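Local coordinates for protein diaminopimelate decarboxylase (PDB 7JPJ) that probably catalyses the pyridoxal 5'-phosphate-dependent decarboxylation of diaminopimelate in lysine biosynthesis, and holds D-lysine in its pocket, at residues Val241-Lys245 / Ala327-Ile331; Gln8-Leu12 / Leu387-Gly391. All blocks are in the same frame, centred on the assembly; numbering follows the deposited sequence.

Contact 1 (Val241-Lys245 / Ala327-Ile331); sequences VGRNK and AVHPI. With DLY (D-lysine), chain C.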
loop_
_atom_site.group_PDB
_atom_site.type_symbol
_atom_site.label_atom_id
_atom_site.label_comp_id
_atom_site.label_asym_id
_atom_site.label_seq_id
_atom_site.Cartn_x
_atom_site.Cartn_y
_atom_site.Cartn_z
ATOM N N VAL A 241 16.706 12.682 -3.170
ATOM C CA VAL A 241 16.811 12.587 -4.619
ATOM C C VAL A 241 15.712 13.448 -5.225
ATOM O O VAL A 241 14.532 13.278 -4.895
ATOM C CB VAL A 241 16.691 11.130 -5.107
ATOM C CG1 VAL A 241 16.701 11.070 -6.625
ATOM C CG2 VAL A 241 17.804 10.281 -4.528
ATOM N N GLY A 242 16.098 14.373 -6.100
ATOM C CA GLY A 242 15.129 15.211 -6.777
ATOM C C GLY A 242 14.636 14.588 -8.064
ATOM O O GLY A 242 15.281 14.712 -9.108
ATOM N N ARG A 243 13.491 13.909 -8.003
ATOM C CA ARG A 243 12.956 13.266 -9.200
ATOM C C ARG A 243 12.482 14.296 -10.218
ATOM O O ARG A 243 12.706 14.135 -11.423
ATOM C CB ARG A 243 11.814 12.326 -8.822
ATOM C CG ARG A 243 12.216 11.191 -7.899
ATOM C CD ARG A 243 10.995 10.412 -7.447
ATOM N NE ARG A 243 11.328 9.305 -6.556
ATOM C CZ ARG A 243 11.532 9.433 -5.251
ATOM N NH1 ARG A 243 11.443 10.626 -4.680
ATOM N NH2 ARG A 243 11.823 8.369 -4.515
ATOM N N ASN A 244 11.835 15.358 -9.757
ATOM C CA ASN A 244 11.226 16.339 -10.639
ATOM C C ASN A 244 12.146 17.536 -10.830
ATOM O O ASN A 244 12.962 17.864 -9.964
ATOM C CB ASN A 244 9.878 16.795 -10.083
ATOM C CG ASN A 244 8.990 15.631 -9.699
ATOM O OD1 ASN A 244 8.338 15.027 -10.550
ATOM N ND2 ASN A 244 8.972 15.301 -8.412
ATOM N N LYS A 245 12.005 18.181 -11.986
ATOM C CA LYS A 245 12.799 19.360 -12.299
ATOM C C LYS A 245 12.565 20.444 -11.256
ATOM O O LYS A 245 11.422 20.759 -10.913
ATOM C CB LYS A 245 12.441 19.873 -13.696
ATOM C CG LYS A 245 13.435 20.859 -14.284
ATOM C CD LYS A 245 12.735 22.087 -14.848
ATOM C CE LYS A 245 13.683 22.925 -15.702
ATOM N NZ LYS A 245 15.067 22.960 -15.143
ATOM N N ALA A 327 3.274 12.276 -3.817
ATOM C CA ALA A 327 4.561 12.473 -4.462
ATOM C C ALA A 327 4.388 12.572 -5.971
ATOM O O ALA A 327 3.696 11.753 -6.583
ATOM C CB ALA A 327 5.508 11.326 -4.117
ATOM N N VAL A 328 5.023 13.576 -6.564
ATOM C CA VAL A 328 5.036 13.747 -8.010
ATOM C C VAL A 328 6.201 12.951 -8.579
ATOM O O VAL A 328 7.313 12.981 -8.035
ATOM C CB VAL A 328 5.146 15.235 -8.385
ATOM C CG1 VAL A 328 4.974 15.426 -9.888
ATOM C CG2 VAL A 328 4.118 16.049 -7.618
ATOM N N HIS A 329 5.944 12.225 -9.666
ATOM C CA HIS A 329 6.962 11.498 -10.403
ATOM C C HIS A 329 7.096 12.071 -11.810
ATOM O O HIS A 329 6.113 12.549 -12.387
ATOM C CB HIS A 329 6.632 10.005 -10.500
ATOM C CG HIS A 329 6.761 9.269 -9.203
ATOM N ND1 HIS A 329 7.512 8.121 -9.069
ATOM C CD2 HIS A 329 6.223 9.512 -7.983
ATOM C CE1 HIS A 329 7.440 7.693 -7.822
ATOM N NE2 HIS A 329 6.664 8.518 -7.143
ATOM N N PRO A 330 8.300 12.045 -12.383
ATOM C CA PRO A 330 8.462 12.487 -13.775
ATOM C C PRO A 330 7.741 11.538 -14.721
ATOM O O PRO A 330 7.879 10.317 -14.621
ATOM C CB PRO A 330 9.981 12.457 -13.991
ATOM C CG PRO A 330 10.585 12.280 -12.632
ATOM C CD PRO A 330 9.567 11.587 -11.794
ATOM N N ILE A 331 6.972 12.108 -15.645
ATOM C CA ILE A 331 6.110 11.337 -16.532
ATOM C C ILE A 331 6.394 11.736 -17.971
ATOM O O ILE A 331 6.346 12.922 -18.315
ATOM C CB ILE A 331 4.623 11.547 -16.193
ATOM C CG1 ILE A 331 4.335 11.047 -14.777
ATOM C CG2 ILE A 331 3.747 10.843 -17.210
ATOM C CD1 ILE A 331 3.032 11.538 -14.205
HETATM N N DLY C . 10.596 13.643 -1.422
HETATM C CA DLY C . 10.680 12.207 -1.179
HETATM C C DLY C . 12.033 11.642 -1.626
HETATM O O DLY C . 12.961 12.381 -1.977
HETATM C CB DLY C . 10.440 11.906 0.303
HETATM C CG DLY C . 10.026 10.469 0.601
HETATM C CD DLY C . 9.699 10.294 2.078
HETATM C CE DLY C . 9.472 8.833 2.443
HETATM N NZ DLY C . 9.320 8.650 3.917
HETATM O OXT DLY C . 12.234 10.424 -1.648
#
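Asn244 ND2 gives one N-H to Val328 O at 2.9 Å, on a nearly straight path (164° at the hydrogen), and the same nitrogen also bonds Glu247 OE1, so the amide is gripped by two acceptors. Val328 O lies practically in the Asn244 amide plane, whereas the donor stands well above the plane of the Val328 carbonyl, 59° out of it. A chi1 of -50°, with CG beside the backbone N, brings the amide to the 327-331 loop, where OD1 lies 3.5 Å from Val328 CG1; the two side chains cross at about a right angle. Asn244 OD1 also comes against the His329-Pro330 peptide, 3.4 Å from His329 C, and the Pro330 nitrogen has no hydrogen to offer. With an alanine at this position, Val328 O is likely to lose this donor, and a gap would open beside Val328 CG1. Next to the amide, the Pro330 ring packs on Arg243: CD is 3.8 Å from Arg243 CB, and CG touches the backbone carbonyl of Arg243. The Arg243 chain then runs extended from CG to NE, passing its CD over one face of the His329 ring. That ring is tethered by a bond from ND1 to Asp390 O and a weak one between NE2 and Arg321 NE. At the far end, Arg243 NH1 donates to D-lysine OXT at 3.1 Å, the carboxylate meeting the guanidinium at its edge. Arg321, another residue of the ligand pocket, brings NH2 close to Arg243 NH1; the nearby carboxylate would probably balance part of their positive charge. The arrangement is consistent with a ligand-carboxylate site of a fold-type III pyridoxal phosphate decarboxylase: a loop of the TIM-barrel domain supplies the arginine, and the loop leading into strand 331-334 backs it.

Contact 2 (Gln8-Leu12 / Leu387-Gly391); sequences QSIFL and LVMDG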
loop_
_atom_site.group_PDB
_atom_site.type_symbol
_atom_site.label_atom_id
_atom_site.label_comp_id
_atom_site.label_asym_id
_atom_site.label_seq_id
_atom_site.Cartn_x
_atom_site.Cartn_y
_atom_site.Cartn_z
ATOM N N GLN A 8 12.988 11.067 -25.246
ATOM C CA GLN A 8 13.172 9.838 -24.458
ATOM C C GLN A 8 12.726 10.147 -23.038
ATOM O O GLN A 8 12.363 11.284 -22.776
ATOM C CB GLN A 8 14.638 9.415 -24.456
ATOM C CG GLN A 8 15.625 10.523 -24.137
ATOM C CD GLN A 8 16.967 9.942 -23.773
ATOM O OE1 GLN A 8 17.837 9.769 -24.619
ATOM N NE2 GLN A 8 17.141 9.621 -22.504
ATOM N N SER A 9 12.772 9.158 -22.161
ATOM C CA SER A 9 12.487 9.380 -20.731
ATOM C C SER A 9 13.844 9.514 -20.042
ATOM O O SER A 9 14.823 9.733 -20.741
ATOM C CB SER A 9 11.680 8.239 -20.230
ATOM O OG SER A 9 12.458 7.075 -20.135
ATOM N N ILE A 10 13.906 9.387 -18.727
ATOM C CA ILE A 10 15.226 9.413 -18.037
ATOM C C ILE A 10 16.172 8.377 -18.665
ATOM O O ILE A 10 17.353 8.715 -18.831
ATOM C CB ILE A 10 15.070 9.292 -16.507
ATOM C CG1 ILE A 10 14.725 10.637 -15.867
ATOM C CG2 ILE A 10 16.268 8.645 -15.839
ATOM C CD1 ILE A 10 15.609 11.765 -16.320
ATOM N N PHE A 11 15.693 7.183 -19.028
ATOM C CA PHE A 11 16.628 6.250 -19.646
ATOM C C PHE A 11 15.984 5.364 -20.711
ATOM O O PHE A 11 16.588 4.357 -21.103
ATOM C CB PHE A 11 17.316 5.367 -18.583
ATOM C CG PHE A 11 16.371 4.519 -17.763
ATOM C CD1 PHE A 11 15.932 3.286 -18.228
ATOM C CD2 PHE A 11 15.951 4.941 -16.509
ATOM C CE1 PHE A 11 15.072 2.501 -17.469
ATOM C CE2 PHE A 11 15.091 4.158 -15.743
ATOM C CZ PHE A 11 14.654 2.937 -16.226
ATOM N N LEU A 12 14.797 5.712 -21.209
ATOM C CA LEU A 12 14.075 4.869 -22.162
ATOM C C LEU A 12 13.697 5.676 -23.398
ATOM O O LEU A 12 12.854 6.574 -23.322
ATOM C CB LEU A 12 12.822 4.265 -21.526
ATOM C CG LEU A 12 13.013 3.129 -20.521
ATOM C CD1 LEU A 12 11.665 2.607 -20.059
ATOM C CD2 LEU A 12 13.851 2.013 -21.126
ATOM N N LEU A 387 3.121 5.242 -21.355
ATOM C CA LEU A 387 3.388 6.212 -20.302
ATOM C C LEU A 387 4.491 5.662 -19.410
ATOM O O LEU A 387 4.439 4.497 -19.003
ATOM C CB LEU A 387 2.131 6.509 -19.481
ATOM C CG LEU A 387 2.224 7.709 -18.531
ATOM C CD1 LEU A 387 0.927 8.502 -18.533
ATOM C CD2 LEU A 387 2.581 7.275 -17.115
ATOM N N VAL A 388 5.488 6.490 -19.115
ATOM C CA VAL A 388 6.650 6.075 -18.339
ATOM C C VAL A 388 6.740 6.956 -17.101
ATOM O O VAL A 388 6.908 8.176 -17.212
ATOM C CB VAL A 388 7.946 6.155 -19.161
ATOM C CG1 VAL A 388 9.154 5.901 -18.270
ATOM C CG2 VAL A 388 7.908 5.160 -20.308
ATOM N N MET A 389 6.630 6.339 -15.928
ATOM C CA MET A 389 6.793 7.031 -14.655
ATOM C C MET A 389 8.203 6.755 -14.148
ATOM O O MET A 389 8.511 5.634 -13.729
ATOM C CB MET A 389 5.747 6.576 -13.639
ATOM C CG MET A 389 4.563 7.518 -13.499
ATOM S SD MET A 389 3.355 6.966 -12.270
ATOM C CE MET A 389 3.568 8.207 -10.996
ATOM N N ASP A 390 9.056 7.773 -14.194
ATOM C CA ASP A 390 10.444 7.631 -13.784
ATOM C C ASP A 390 10.581 7.834 -12.276
ATOM O O ASP A 390 9.637 8.220 -11.583
ATOM C CB ASP A 390 11.327 8.617 -14.546
ATOM C CG ASP A 390 11.666 8.134 -15.943
ATOM O OD1 ASP A 390 12.023 6.946 -16.092
ATOM O OD2 ASP A 390 11.572 8.939 -16.893
ATOM N N GLY A 391 11.784 7.565 -11.772
ATOM C CA GLY A 391 12.027 7.634 -10.340
ATOM C C GLY A 391 11.238 6.622 -9.543
ATOM O O GLY A 391 10.950 6.855 -8.363
HETATM O O HOH W 1 13.132 5.859 -17.992
#
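The N-terminal loop 8-12, before helix 14-24, lies against the strand that carries 387-389 without joining its mixed beta sheet, where that strand pairs antiparallel with 289-300 and 331-334: the CA atoms of Ser9 and Val388 are 7.1 Å apart, those of Ile10 and Asp390 6.6 Å, and no backbone-to-backbone hydrogen bond crosses. Instead 8-12 folds into a compact turn, closed by Ser9 N to Leu12 O and by an ST motif in which Ser9 OG accepts from Leu12 N at 2.9 Å. With chi1 of 72°, OG sits between the backbone N and the carbonyl carbon of its own residue, turned back to meet that amide. The direct polar link is from side chain to backbone: Ile10 N donates to Asp390 OD2 at 3.0 Å, almost straight at 171°, arriving from above the carboxylate plane. Around it, Ser9 CB and Ile10 CB pack against OD2, and Ser9 CB reaches Val388 CG1 at 4.0 Å. The other carboxylate oxygen, Asp390 OD1, accepts from a water that also bonds Ser9 OG and accepts from Phe11 N at 3.1 Å. This water sits over the centre of the Phe11 ring, its oxygen 3.3 Å above the ring plane.

From the N terminus, the chain first passes 8-12, one half of contact 2, then runs through most of the TIM barrel to the loop 241-245, after strand 232-234; the barrel ends with strand 275-278. It returns at 327-331, where contact 1 closes its loop, and only at 387-391 does contact 2 close the larger one; contact 1 is therefore nested inside contact 2. Their centres are 11 Å apart, and they touch directly: Pro330 O lies 2.8 Å from Asp390 N and Arg243 NE 3.1 Å from Gly391 O, both probable hydrogen bonds. Strand 386-390, together with Gly391, thus connects the N-terminal turn to the barrel loop beside D-lysine.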